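Local coordinates for putative major capsid protein (Cafeteriavirus-dependent mavirus, PDB 6G44), which probably forms the capsid shell of the virophage by assembling as trimers of double jelly-roll subunits, at residues Thr41-Pro47 and Ile266-Asn272; Pro73-Val77 and Val201-Leu206; Ala336-Glu342 and His467-Phe473; Asp351-Ile356 and Gly421-Ile426. All coordinates share one frame; numbering follows the deposited sequence. Where two conformers were deposited one is given.

Contact 1 (Thr41-Pro47 and Ile266-Asn272); sequences TFQTIQP and INMLVQN. With SO4 (sulfate ion), chain E.
One face of the Phe42 ring is covered by CG of Gln271, which stands 3.8 Å from the centroid of the Phe42 ring in a CH-pi contact. With CG anti to the backbone N (chi1 -157°), Phe42 is swung across the neighbouring strand, and its CE1 comes within 4.2 Å of Leu269 CB. Gln271 suits this place because its aliphatic part cushions the ring while its amide nitrogen reaches the carbonyl of Pro38. Thr44, on the same face, lays its short branch alongside Leu269, with OG1 3.9 Å from Leu269 CG.

On the other face, Ile45 fits its terminal methyl CD1 into a notch walled by Met268 CE at 4.1 Å and Val270 CG1 at 4.3 Å. Gln43 rests its CG on Asn272 CB, and a bend at chi2 turns the amide back, so that NE2 bonds to Thr41 O at 2.8 Å from above the carbonyl plane. Paired backbone bonds join Gln43 to Val270 and Ile45 to Met268.

A sulfate, probably from the crystallisation liquor, bonds to Thr41 N and to Phe370 and Glu372 of the second subunit. The pair belongs to a curled antiparallel sheet, as expected for one jelly-roll of a double jelly-roll capsid protein.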
loop_
_atom_site.group_PDB
_atom_site.type_symbol
_atom_site.label_atom_id
_atom_site.label_comp_id
_atom_site.label_asym_id
_atom_site.label_seq_id
_atom_site.Cartn_x
_atom_site.Cartn_y
_atom_site.Cartn_z
ATOM N N THR C 41 31.209 -13.430 -3.945
ATOM C CA THR C 41 32.199 -12.374 -3.658
ATOM C C THR C 41 31.593 -11.031 -3.160
ATOM O O THR C 41 32.033 -9.927 -3.535
ATOM C CB THR C 41 33.213 -12.162 -4.802
ATOM O OG1 THR C 41 32.606 -11.587 -5.958
ATOM C CG2 THR C 41 33.877 -13.456 -5.192
ATOM N N PHE C 42 30.618 -11.156 -2.267
ATOM C CA PHE C 42 30.000 -10.003 -1.608
ATOM C C PHE C 42 31.006 -9.589 -0.517
ATOM O O PHE C 42 31.396 -10.411 0.320
ATOM C CB PHE C 42 28.671 -10.467 -1.005
ATOM C CG PHE C 42 27.636 -9.382 -0.750
ATOM C CD1 PHE C 42 27.955 -8.145 -0.180
ATOM C CD2 PHE C 42 26.297 -9.640 -1.022
ATOM C CE1 PHE C 42 26.977 -7.193 0.072
ATOM C CE2 PHE C 42 25.310 -8.691 -0.744
ATOM C CZ PHE C 42 25.661 -7.460 -0.190
ATOM N N GLN C 43 31.456 -8.347 -0.558
ATOM C CA GLN C 43 32.532 -7.911 0.343
ATOM C C GLN C 43 31.995 -7.457 1.690
ATOM O O GLN C 43 31.027 -6.692 1.760
ATOM C CB GLN C 43 33.313 -6.771 -0.292
ATOM C CG GLN C 43 33.895 -7.061 -1.681
ATOM C CD GLN C 43 34.866 -8.213 -1.653
ATOM O OE1 GLN C 43 35.909 -8.121 -0.997
ATOM N NE2 GLN C 43 34.529 -9.319 -2.334
ATOM N N THR C 44 32.643 -7.912 2.757
ATOM C CA THR C 44 32.481 -7.373 4.088
ATOM C C THR C 44 33.815 -6.725 4.445
ATOM O O THR C 44 34.825 -7.444 4.615
ATOM C CB THR C 44 32.097 -8.453 5.104
ATOM O OG1 THR C 44 30.776 -8.946 4.787
ATOM C CG2 THR C 44 32.055 -7.889 6.525
ATOM N N ILE C 45 33.828 -5.399 4.533
ATOM C CA ILE C 45 35.077 -4.624 4.611
ATOM C C ILE C 45 35.209 -4.041 6.001
ATOM O O ILE C 45 34.351 -3.286 6.450
ATOM C CB ILE C 45 35.094 -3.502 3.567
ATOM C CG1 ILE C 45 34.897 -4.119 2.172
ATOM C CG2 ILE C 45 36.397 -2.696 3.615
ATOM C CD1 ILE C 45 34.691 -3.123 1.094
ATOM N N GLN C 46 36.326 -4.366 6.643
ATOM C CA GLN C 46 36.644 -3.866 7.969
ATOM C C GLN C 46 37.279 -2.482 7.836
ATOM O O GLN C 46 37.899 -2.189 6.840
ATOM C CB GLN C 46 37.635 -4.814 8.665
ATOM C CG GLN C 46 37.266 -6.300 8.643
ATOM C CD GLN C 46 36.124 -6.633 9.582
ATOM O OE1 GLN C 46 36.095 -6.137 10.710
ATOM N NE2 GLN C 46 35.177 -7.490 9.133
ATOM N N PRO C 47 37.133 -1.630 8.863
ATOM C CA PRO C 47 37.817 -0.339 8.826
ATOM C C PRO C 47 39.341 -0.533 9.021
ATOM O O PRO C 47 39.786 -1.604 9.430
ATOM C CB PRO C 47 37.207 0.420 9.991
ATOM C CG PRO C 47 36.646 -0.583 10.871
ATOM C CD PRO C 47 36.329 -1.796 10.078
ATOM N N ILE C 266 31.690 -1.801 13.102
ATOM C CA ILE C 266 31.144 -1.334 11.835
ATOM C C ILE C 266 31.906 -1.956 10.680
ATOM O O ILE C 266 33.145 -2.048 10.717
ATOM C CB ILE C 266 31.116 0.203 11.762
ATOM C CG1 ILE C 266 30.360 0.703 10.502
ATOM C CG2 ILE C 266 32.517 0.791 11.852
ATOM C CD1 ILE C 266 30.181 2.199 10.457
ATOM N N ASN C 267 31.162 -2.446 9.684
ATOM C CA ASN C 267 31.729 -2.941 8.429
ATOM C C ASN C 267 30.984 -2.303 7.263
ATOM O O ASN C 267 29.819 -1.943 7.414
ATOM C CB ASN C 267 31.590 -4.462 8.358
ATOM C CG ASN C 267 32.418 -5.185 9.407
ATOM O OD1 ASN C 267 33.377 -4.638 9.943
ATOM N ND2 ASN C 267 32.086 -6.435 9.663
ATOM N N MET C 268 31.655 -2.178 6.127
ATOM C CA MET C 268 31.027 -1.735 4.871
ATOM C C MET C 268 30.796 -2.951 4.024
ATOM O O MET C 268 31.729 -3.711 3.777
ATOM C CB MET C 268 31.870 -0.713 4.142
ATOM C CG MET C 268 31.231 -0.254 2.837
ATOM S SD MET C 268 31.930 1.275 2.198
ATOM C CE MET C 268 33.585 0.733 1.805
ATOM N N LEU C 269 29.545 -3.163 3.595
ATOM C CA LEU C 269 29.144 -4.333 2.844
ATOM C C LEU C 269 28.754 -3.911 1.449
ATOM O O LEU C 269 27.904 -3.007 1.296
ATOM C CB LEU C 269 27.965 -5.029 3.500
ATOM C CG LEU C 269 28.237 -5.934 4.705
ATOM C CD1 LEU C 269 29.031 -5.285 5.833
ATOM C CD2 LEU C 269 26.963 -6.515 5.267
ATOM N N VAL C 270 29.366 -4.506 0.431
ATOM C CA VAL C 270 29.030 -4.167 -0.939
ATOM C C VAL C 270 29.342 -5.323 -1.879
ATOM O O VAL C 270 30.337 -6.033 -1.696
ATOM C CB VAL C 270 29.767 -2.867 -1.394
ATOM C CG1 VAL C 270 31.293 -3.080 -1.491
ATOM C CG2 VAL C 270 29.180 -2.271 -2.656
ATOM N N GLN C 271 28.502 -5.507 -2.894
ATOM C CA GLN C 271 28.776 -6.477 -3.924
ATOM C C GLN C 271 29.984 -6.080 -4.775
ATOM O O GLN C 271 30.269 -4.915 -4.989
ATOM C CB GLN C 271 27.525 -6.639 -4.806
ATOM C CG GLN C 271 26.370 -7.368 -4.109
ATOM C CD GLN C 271 25.039 -7.049 -4.726
ATOM O OE1 GLN C 271 24.626 -5.895 -4.729
ATOM N NE2 GLN C 271 24.341 -8.079 -5.267
ATOM N N ASN C 272 30.685 -7.093 -5.267
ATOM C CA ASN C 272 31.823 -6.896 -6.148
ATOM C C ASN C 272 31.885 -8.085 -7.099
ATOM O O ASN C 272 31.765 -9.210 -6.658
ATOM C CB ASN C 272 33.127 -6.780 -5.356
ATOM C CG ASN C 272 34.325 -6.562 -6.265
ATOM O OD1 ASN C 272 35.068 -7.507 -6.561
ATOM N ND2 ASN C 272 34.500 -5.370 -6.752
HETATM S S SO4 E . 31.487 -16.386 -1.601
HETATM O O1 SO4 E . 30.582 -16.009 -0.516
HETATM O O2 SO4 E . 32.274 -15.199 -2.012
HETATM O O3 SO4 E . 30.699 -16.963 -2.736
HETATM O O4 SO4 E . 32.405 -17.473 -1.113
#

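Contact 2 (Pro73-Val77 and Val201-Leu206); sequences PRLRV and VVDEAL
Arg74 grips Asp203 side-on with two nitrogens: NE forms a salt bridge of 2.7 Å to Asp203 OD1, and NH1 a hydrogen bond of 2.9 Å to Asp203 O. NE approaches OD1 from above the carboxylate plane. A bend at chi3 (75°) folds the guanidinium over the opposite strand, its face on the backbone, CZ 3.6 Å from Ala205 N. Alanine suits this spot, since its small CB passes close under the flat group. NH2 goes on to Leu141 O, fixing the group's rotation.

The opposite face is tight and largely apolar: Val77 CG2 lies 4.0 Å from Val202 CB, and Leu75 CD1 the same distance from Leu206 CD1; the exception is the buried Glu204, its carboxylate bonded to Ser143 and Asn104. Antiparallel backbone bonds pair Leu75 with Glu204 and Val77 with Val202, and Leu206 N donates to Pro73 O, beside a water that bridges Pro73 O and Leu206 O.

Looser, partly exposed packing marks the other end, where the extended Arg76 lays one guanidinium face on Val201, CZ 3.6 Å from Val201 CG1.

Strand 74-84 runs between 195-205 and 258-273; helix 102-105 covers Leu75, Val202 and Glu204, while the second subunit packs on Arg76 and Asp203.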
loop_
_atom_site.group_PDB
_atom_site.type_symbol
_atom_site.label_atom_id
_atom_site.label_comp_id
_atom_site.label_asym_id
_atom_site.label_seq_id
_atom_site.Cartn_x
_atom_site.Cartn_y
_atom_site.Cartn_z
ATOM N N PRO C 73 26.449 0.874 -1.542
ATOM C CA PRO C 73 27.072 0.223 -0.422
ATOM C C PRO C 73 26.356 0.507 0.906
ATOM O O PRO C 73 25.726 1.566 1.077
ATOM C CB PRO C 73 28.492 0.810 -0.406
ATOM C CG PRO C 73 28.389 2.112 -1.103
ATOM C CD PRO C 73 27.326 1.881 -2.164
ATOM N N ARG C 74 26.443 -0.433 1.819
ATOM C CA ARG C 74 25.758 -0.360 3.086
ATOM C C ARG C 74 26.749 -0.409 4.235
ATOM O O ARG C 74 27.875 -0.902 4.082
ATOM C CB ARG C 74 24.743 -1.516 3.252
ATOM C CG ARG C 74 23.755 -1.625 2.097
ATOM C CD ARG C 74 22.757 -2.749 2.286
ATOM N NE ARG C 74 21.709 -2.452 3.262
ATOM C CZ ARG C 74 20.587 -1.793 2.992
ATOM N NH1 ARG C 74 19.718 -1.612 3.963
ATOM N NH2 ARG C 74 20.345 -1.305 1.789
ATOM N N LEU C 75 26.325 0.069 5.380
ATOM C CA LEU C 75 27.076 -0.063 6.610
ATOM C C LEU C 75 26.329 -0.959 7.578
ATOM O O LEU C 75 25.130 -0.749 7.839
ATOM C CB LEU C 75 27.290 1.319 7.233
ATOM C CG LEU C 75 28.086 2.308 6.395
ATOM C CD1 LEU C 75 28.038 3.727 6.949
ATOM C CD2 LEU C 75 29.547 1.864 6.263
ATOM N N ARG C 76 27.026 -1.950 8.138
ATOM C CA ARG C 76 26.489 -2.844 9.149
ATOM C C ARG C 76 27.116 -2.435 10.472
ATOM O O ARG C 76 28.345 -2.524 10.612
ATOM C CB ARG C 76 26.768 -4.324 8.838
ATOM C CG ARG C 76 26.263 -5.298 9.907
ATOM C CD ARG C 76 26.967 -6.651 9.766
ATOM N NE ARG C 76 26.427 -7.686 10.647
ATOM C CZ ARG C 76 26.815 -7.943 11.902
ATOM N NH1 ARG C 76 27.746 -7.208 12.523
ATOM N NH2 ARG C 76 26.226 -8.948 12.561
ATOM N N VAL C 77 26.294 -1.982 11.402
ATOM C CA VAL C 77 26.761 -1.604 12.744
ATOM C C VAL C 77 26.216 -2.567 13.746
ATOM O O VAL C 77 25.077 -3.039 13.622
ATOM C CB VAL C 77 26.427 -0.169 13.144
ATOM C CG1 VAL C 77 27.111 0.837 12.230
ATOM C CG2 VAL C 77 24.926 0.054 13.242
ATOM N N VAL C 201 21.932 -4.915 15.810
ATOM C CA VAL C 201 22.646 -5.000 14.536
ATOM C C VAL C 201 21.772 -4.292 13.506
ATOM O O VAL C 201 20.583 -4.644 13.381
ATOM C CB VAL C 201 22.903 -6.428 14.067
ATOM C CG1 VAL C 201 23.710 -6.431 12.794
ATOM C CG2 VAL C 201 23.635 -7.232 15.118
ATOM N N VAL C 202 22.326 -3.337 12.797
ATOM C CA VAL C 202 21.586 -2.589 11.736
ATOM C C VAL C 202 22.436 -2.536 10.481
ATOM O O VAL C 202 23.623 -2.155 10.561
ATOM C CB VAL C 202 21.261 -1.149 12.174
ATOM C CG1 VAL C 202 20.636 -0.339 11.039
ATOM C CG2 VAL C 202 20.364 -1.179 13.399
ATOM N N ASP C 203 21.843 -2.863 9.328
ATOM C CA ASP C 203 22.507 -2.843 8.004
ATOM C C ASP C 203 21.728 -1.814 7.169
ATOM O O ASP C 203 20.605 -2.116 6.730
ATOM C CB ASP C 203 22.456 -4.258 7.391
ATOM C CG ASP C 203 23.133 -4.389 6.034
ATOM O OD1 ASP C 203 23.273 -3.387 5.321
ATOM O OD2 ASP C 203 23.513 -5.551 5.653
ATOM N N GLU C 204 22.309 -0.646 6.944
ATOM C CA GLU C 204 21.633 0.515 6.331
ATOM C C GLU C 204 22.478 1.067 5.168
ATOM O O GLU C 204 23.711 1.151 5.266
ATOM C CB GLU C 204 21.427 1.580 7.418
ATOM C CG GLU C 204 20.729 2.858 6.979
ATOM C CD GLU C 204 20.272 3.722 8.144
ATOM O OE1 GLU C 204 19.773 3.156 9.147
ATOM O OE2 GLU C 204 20.418 4.970 8.050
ATOM N N ALA C 205 21.849 1.411 4.042
ATOM C CA ALA C 205 22.544 2.017 2.924
ATOM C C ALA C 205 23.151 3.354 3.339
ATOM O O ALA C 205 22.480 4.155 4.016
ATOM C CB ALA C 205 21.592 2.218 1.755
ATOM N N LEU C 206 24.397 3.610 2.940
ATOM C CA LEU C 206 25.003 4.919 3.176
ATOM C C LEU C 206 24.443 5.962 2.223
ATOM O O LEU C 206 24.490 5.742 1.008
ATOM C CB LEU C 206 26.515 4.825 2.970
ATOM C CG LEU C 206 27.316 6.112 3.155
ATOM C CD1 LEU C 206 27.132 6.748 4.514
ATOM C CD2 LEU C 206 28.798 5.815 2.906
HETATM O O HOH W 1 24.400 3.404 -0.583
#

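Contact 3 (Ala336-Glu342 and His467-Phe473); sequences AVMVSQE and HYKLEVF. With SO4 (sulfate ion), chain B.
Ala336-Gln341 and His467-Phe473 run antiparallel, their axes 4.5 Å apart at 159°, in an unbroken register in which the hydrogen-bonded pairs Ala336-Phe473, Met338-Glu471 and Ser340-Lys469 are followed by a last bond from Glu342 N to His467 O.

One face is apolar. Leu470 reaches across with CD1 3.6 Å from Val337 CG1 and 4.0 Å from Val339 CG2, so that one branch touches both valines. Further along, Val339 CG1 meets Tyr468 CB at 3.9 Å, and the tyrosine ring runs beside Gln341, CE2 being 3.6 Å from Gln341 CB. The shared partner Glu460 fixes both polar ends, bonding to Tyr468 OH and Gln341 NE2.

The other face is mixed. Met338 starts out between its backbone N and carbonyl carbon (chi1 81°) and brings CE within 4.0 Å of Phe473 CE1. In one of its two conformers Ser340 OG holds a water at 2.7 Å and also takes a bond from Lys128. Glu342, likewise in one of two conformers, sets CG against Lys469 CB and makes a long, weak salt bridge of 4.0 Å from OE1 to Lys469 NZ. At the exposed end, the backbone N of His467 bonds to a sulfate, probably from the crystallisation liquor, which also lies at the edge of the imidazole.

Helix 123-130 covers Ala336, Met338 and Phe473; strand 448-457 packs under Val339, Tyr468 and Leu470, while strands 286-305 and 425-428 continue the sheet beyond 467-473 and 336-341.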
loop_
_atom_site.group_PDB
_atom_site.type_symbol
_atom_site.label_atom_id
_atom_site.label_comp_id
_atom_site.label_asym_id
_atom_site.label_seq_id
_atom_site.Cartn_x
_atom_site.Cartn_y
_atom_site.Cartn_z
ATOM N N ALA C 336 14.052 23.416 0.094
ATOM C CA ALA C 336 13.334 22.875 1.262
ATOM C C ALA C 336 13.464 23.874 2.406
ATOM O O ALA C 336 14.583 24.340 2.703
ATOM C CB ALA C 336 13.859 21.512 1.675
ATOM N N VAL C 337 12.352 24.173 3.053
ATOM C CA VAL C 337 12.304 25.108 4.176
ATOM C C VAL C 337 11.858 24.351 5.411
ATOM O O VAL C 337 10.842 23.634 5.379
ATOM C CB VAL C 337 11.308 26.250 3.891
ATOM C CG1 VAL C 337 11.290 27.247 5.051
ATOM C CG2 VAL C 337 11.653 26.942 2.596
ATOM N N MET C 338 12.586 24.519 6.511
ATOM C CA MET C 338 12.186 23.927 7.772
ATOM C C MET C 338 12.660 24.820 8.899
ATOM O O MET C 338 13.677 25.499 8.750
ATOM C CB MET C 338 12.694 22.481 7.895
ATOM C CG MET C 338 14.102 22.208 8.316
ATOM S SD MET C 338 14.352 20.408 8.600
ATOM C CE MET C 338 14.623 19.875 6.942
ATOM N N VAL C 339 11.935 24.809 10.005
ATOM C CA VAL C 339 12.287 25.562 11.204
ATOM C C VAL C 339 12.475 24.557 12.328
ATOM O O VAL C 339 11.509 23.932 12.749
ATOM C CB VAL C 339 11.198 26.586 11.531
ATOM C CG1 VAL C 339 11.553 27.339 12.824
ATOM C CG2 VAL C 339 10.994 27.567 10.388
ATOM N N SER C 340 13.712 24.385 12.814
ATOM C CA SER C 340 14.071 23.312 13.745
ATOM C C SER C 340 14.264 23.850 15.156
ATOM O O SER C 340 14.837 24.936 15.326
ATOM C CB SER C 340 15.363 22.597 13.299
ATOM O OG SER C 340 15.157 21.787 12.146
ATOM N N GLN C 341 13.816 23.088 16.153
ATOM C CA GLN C 341 14.146 23.384 17.550
ATOM C C GLN C 341 15.646 23.146 17.676
ATOM O O GLN C 341 16.141 22.059 17.367
ATOM C CB GLN C 341 13.352 22.449 18.457
ATOM C CG GLN C 341 13.588 22.653 19.945
ATOM C CD GLN C 341 12.860 21.601 20.730
ATOM O OE1 GLN C 341 13.255 20.433 20.726
ATOM N NE2 GLN C 341 11.741 21.989 21.341
ATOM N N GLU C 342 16.405 24.162 18.095
ATOM C CA GLU C 342 17.866 24.030 18.104
ATOM C C GLU C 342 18.385 23.030 19.136
ATOM O O GLU C 342 19.319 22.287 18.845
ATOM C CB GLU C 342 18.549 25.400 18.251
ATOM C CG GLU C 342 18.581 26.147 16.926
ATOM C CD GLU C 342 19.331 27.466 16.971
ATOM O OE1 GLU C 342 20.515 27.510 16.600
ATOM O OE2 GLU C 342 18.723 28.476 17.349
ATOM N N HIS C 467 15.140 28.399 21.432
ATOM C CA HIS C 467 15.715 28.845 20.177
ATOM C C HIS C 467 15.268 27.962 19.015
ATOM O O HIS C 467 15.333 26.738 19.134
ATOM C CB HIS C 467 17.248 28.843 20.234
ATOM C CG HIS C 467 17.830 30.027 20.941
ATOM N ND1 HIS C 467 18.131 30.012 22.284
ATOM C CD2 HIS C 467 18.164 31.258 20.490
ATOM C CE1 HIS C 467 18.629 31.187 22.632
ATOM N NE2 HIS C 467 18.671 31.958 21.564
ATOM N N TYR C 468 14.859 28.611 17.921
ATOM C CA TYR C 468 14.466 27.953 16.658
ATOM C C TYR C 468 15.287 28.510 15.514
ATOM O O TYR C 468 15.612 29.708 15.488
ATOM C CB TYR C 468 12.947 28.110 16.355
ATOM C CG TYR C 468 12.147 27.161 17.220
ATOM C CD1 TYR C 468 11.911 27.455 18.552
ATOM C CD2 TYR C 468 11.712 25.923 16.735
ATOM C CE1 TYR C 468 11.251 26.565 19.381
ATOM C CE2 TYR C 468 11.041 25.029 17.552
ATOM C CZ TYR C 468 10.824 25.355 18.875
ATOM O OH TYR C 468 10.191 24.449 19.649
ATOM N N LYS C 469 15.621 27.628 14.572
ATOM C CA LYS C 469 16.450 27.973 13.428
ATOM C C LYS C 469 15.695 27.708 12.125
ATOM O O LYS C 469 15.324 26.572 11.835
ATOM C CB LYS C 469 17.742 27.182 13.455
ATOM C CG LYS C 469 18.694 27.488 12.320
ATOM C CD LYS C 469 19.907 26.569 12.327
ATOM C CE LYS C 469 20.911 26.964 13.385
ATOM N NZ LYS C 469 22.190 26.223 13.222
ATOM N N LEU C 470 15.504 28.755 11.344
ATOM C CA LEU C 470 14.994 28.657 9.961
ATOM C C LEU C 470 16.154 28.232 9.073
ATOM O O LEU C 470 17.212 28.863 9.087
ATOM C CB LEU C 470 14.417 30.000 9.496
ATOM C CG LEU C 470 14.134 30.170 8.006
ATOM C CD1 LEU C 470 13.155 29.119 7.465
ATOM C CD2 LEU C 470 13.632 31.555 7.663
ATOM N N GLU C 471 15.982 27.153 8.311
ATOM C CA GLU C 471 16.986 26.675 7.376
ATOM C C GLU C 471 16.348 26.553 6.006
ATOM O O GLU C 471 15.203 26.072 5.884
ATOM C CB GLU C 471 17.524 25.316 7.788
ATOM C CG GLU C 471 18.343 25.316 9.079
ATOM C CD GLU C 471 18.870 23.928 9.418
ATOM O OE1 GLU C 471 18.015 23.055 9.684
ATOM O OE2 GLU C 471 20.118 23.700 9.410
ATOM N N VAL C 472 17.074 26.995 4.985
ATOM C CA VAL C 472 16.671 26.875 3.586
ATOM C C VAL C 472 17.743 26.052 2.902
ATOM O O VAL C 472 18.917 26.438 2.886
ATOM C CB VAL C 472 16.488 28.238 2.894
ATOM C CG1 VAL C 472 16.052 28.055 1.442
ATOM C CG2 VAL C 472 15.493 29.059 3.698
ATOM N N PHE C 473 17.338 24.895 2.377
ATOM C CA PHE C 473 18.247 24.013 1.663
ATOM C C PHE C 473 17.982 24.082 0.183
ATOM O O PHE C 473 16.845 24.294 -0.230
ATOM C CB PHE C 473 18.055 22.568 2.089
ATOM C CG PHE C 473 18.357 22.321 3.527
ATOM C CD1 PHE C 473 17.362 22.447 4.481
ATOM C CD2 PHE C 473 19.635 21.969 3.936
ATOM C CE1 PHE C 473 17.617 22.209 5.824
ATOM C CE2 PHE C 473 19.900 21.759 5.300
ATOM C CZ PHE C 473 18.885 21.872 6.227
HETATM S S SO4 B . 17.745 26.925 23.726
HETATM O O1 SO4 B . 16.288 26.940 23.649
HETATM O O2 SO4 B . 18.258 28.270 24.072
HETATM O O3 SO4 B . 18.337 26.530 22.416
HETATM O O4 SO4 B . 18.130 25.929 24.750
HETATM O O HOH W 2 15.805 23.757 10.368
#

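Contact 4 (Asp351-Ile356 and Gly421-Ile426)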
loop_
_atom_site.group_PDB
_atom_site.type_symbol
_atom_site.label_atom_id
_atom_site.label_comp_id
_atom_site.label_asym_id
_atom_site.label_seq_id
_atom_site.Cartn_x
_atom_site.Cartn_y
_atom_site.Cartn_z
ATOM N N ASP C 351 12.453 14.240 17.024
ATOM C CA ASP C 351 12.917 15.592 16.663
ATOM C C ASP C 351 11.733 16.552 16.538
ATOM O O ASP C 351 10.651 16.174 16.095
ATOM C CB ASP C 351 13.734 15.578 15.361
ATOM C CG ASP C 351 15.173 15.124 15.555
ATOM O OD1 ASP C 351 15.690 15.150 16.678
ATOM O OD2 ASP C 351 15.819 14.856 14.519
ATOM N N GLN C 352 11.946 17.799 16.936
ATOM C CA GLN C 352 10.918 18.821 16.903
ATOM C C GLN C 352 11.211 19.893 15.860
ATOM O O GLN C 352 12.290 20.509 15.851
ATOM C CB GLN C 352 10.830 19.485 18.266
ATOM C CG GLN C 352 9.742 20.534 18.377
ATOM C CD GLN C 352 8.379 19.894 18.473
ATOM O OE1 GLN C 352 8.021 19.359 19.531
ATOM N NE2 GLN C 352 7.636 19.896 17.382
ATOM N N LEU C 353 10.235 20.114 14.994
ATOM C CA LEU C 353 10.210 21.221 14.069
ATOM C C LEU C 353 9.036 22.102 14.465
ATOM O O LEU C 353 8.148 21.682 15.211
ATOM C CB LEU C 353 10.022 20.747 12.631
ATOM C CG LEU C 353 10.963 19.648 12.139
ATOM C CD1 LEU C 353 10.564 19.183 10.739
ATOM C CD2 LEU C 353 12.423 20.102 12.121
ATOM N N ALA C 354 9.088 23.349 14.029
ATOM C CA ALA C 354 7.958 24.247 14.190
ATOM C C ALA C 354 6.874 23.953 13.144
ATOM O O ALA C 354 7.166 23.380 12.079
ATOM C CB ALA C 354 8.409 25.708 14.090
ATOM N N GLY C 355 5.643 24.386 13.441
ATOM C CA GLY C 355 4.544 24.314 12.459
ATOM C C GLY C 355 4.565 25.584 11.634
ATOM O O GLY C 355 4.300 26.667 12.177
ATOM N N ILE C 356 4.872 25.489 10.345
ATOM C CA ILE C 356 4.935 26.674 9.498
ATOM C C ILE C 356 3.515 26.981 9.004
ATOM O O ILE C 356 2.877 26.147 8.369
ATOM C CB ILE C 356 5.908 26.503 8.321
ATOM C CG1 ILE C 356 7.323 26.241 8.855
ATOM C CG2 ILE C 356 5.862 27.732 7.398
ATOM C CD1 ILE C 356 8.336 25.905 7.802
ATOM N N GLY C 421 2.031 17.883 16.440
ATOM C CA GLY C 421 2.656 17.391 15.220
ATOM C C GLY C 421 4.141 17.687 15.213
ATOM O O GLY C 421 4.599 18.702 15.770
ATOM N N ALA C 422 4.913 16.823 14.561
ATOM C CA ALA C 422 6.365 17.005 14.536
ATOM C C ALA C 422 6.769 18.301 13.848
ATOM O O ALA C 422 7.833 18.851 14.138
ATOM C CB ALA C 422 7.055 15.832 13.865
ATOM N N GLY C 423 5.942 18.768 12.919
ATOM C CA GLY C 423 6.144 20.063 12.267
ATOM C C GLY C 423 6.499 19.939 10.793
ATOM O O GLY C 423 6.431 18.862 10.216
ATOM N N SER C 424 6.830 21.081 10.179
ATOM C CA SER C 424 6.790 21.234 8.718
ATOM C C SER C 424 8.117 21.095 8.004
ATOM O O SER C 424 9.151 21.572 8.479
ATOM C CB SER C 424 6.236 22.602 8.333
ATOM O OG SER C 424 5.101 22.971 9.081
ATOM N N VAL C 425 8.060 20.516 6.813
ATOM C CA VAL C 425 9.092 20.741 5.795
ATOM C C VAL C 425 8.369 21.121 4.525
ATOM O O VAL C 425 7.479 20.394 4.083
ATOM C CB VAL C 425 9.971 19.501 5.529
ATOM C CG1 VAL C 425 11.014 19.791 4.466
ATOM C CG2 VAL C 425 10.660 19.070 6.825
ATOM N N ILE C 426 8.731 22.263 3.953
ATOM C CA ILE C 426 8.081 22.738 2.726
ATOM C C ILE C 426 9.056 22.627 1.557
ATOM O O ILE C 426 10.053 23.350 1.509
ATOM C CB ILE C 426 7.507 24.163 2.842
ATOM C CG1 ILE C 426 6.483 24.238 3.973
ATOM C CG2 ILE C 426 6.874 24.590 1.515
ATOM C CD1 ILE C 426 6.132 25.654 4.401
HETATM O O HOH W 3 5.411 21.528 15.624
HETATM O O HOH W 4 9.329 23.653 10.204
#
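Ser424 presents its hydroxyl to the backbone of Ile356, whose N donates to Ser424 OG at 2.8 Å, nearly straight (169°). The hydroxyl oxygen sits beside its own backbone N (chi1 -44°) and also bonds to the carbonyl of Phe394; serine is short enough to serve both partners here. Its N bonds to Ala354 O at 3.0 Å.

Ile356 lays hydrocarbon against the serine, and its branching suits it to two partners: CG1 lies 3.8 Å from Ser424 CB, and CG2 meets Ile426 CD1 at 3.7 Å. Strand 355-363 enters the four-stranded sheet and strand 425-428 the five-stranded one, the two sheets that probably form the sandwich of this jelly-roll, and the isoleucines, both buried, meet where they diverge.

At the other end Leu353 N donates to Ala422 O at 2.8 Å, and the leucine side chain is long enough for CD1 to pack on Val425 CG2 at 3.9 Å. Gly423 takes a positive phi, 112°, and without a side chain passes close under the carbonyls of Leu353 and Ala354. Gln352, bent at chi2, turns its amide onto the following residue's carbonyl, NE2 2.9 Å from Leu353 O, while a water joins that oxygen to Gly421 O.

Overall arrangement
The four contacts fall into two pairs on opposite sides of the chain's centre. Contacts 1 and 2, with centres 10 Å apart, share one antiparallel sheet through the neighbouring strands 258-273 and 74-84; contact 2 is made by chain lying between the two segments of contact 1. Contacts 3 and 4 repeat this order later in the sequence: their centres are 9 Å apart, and 351-356 and 421-426 both lie between 336-342 and 467-473. Between the pairs the centres are 28 to 37 Å apart and nothing touches. This fits two successive jelly-rolls in one subunit. Only the first pair touches the second subunit, consistent with a part in trimer assembly.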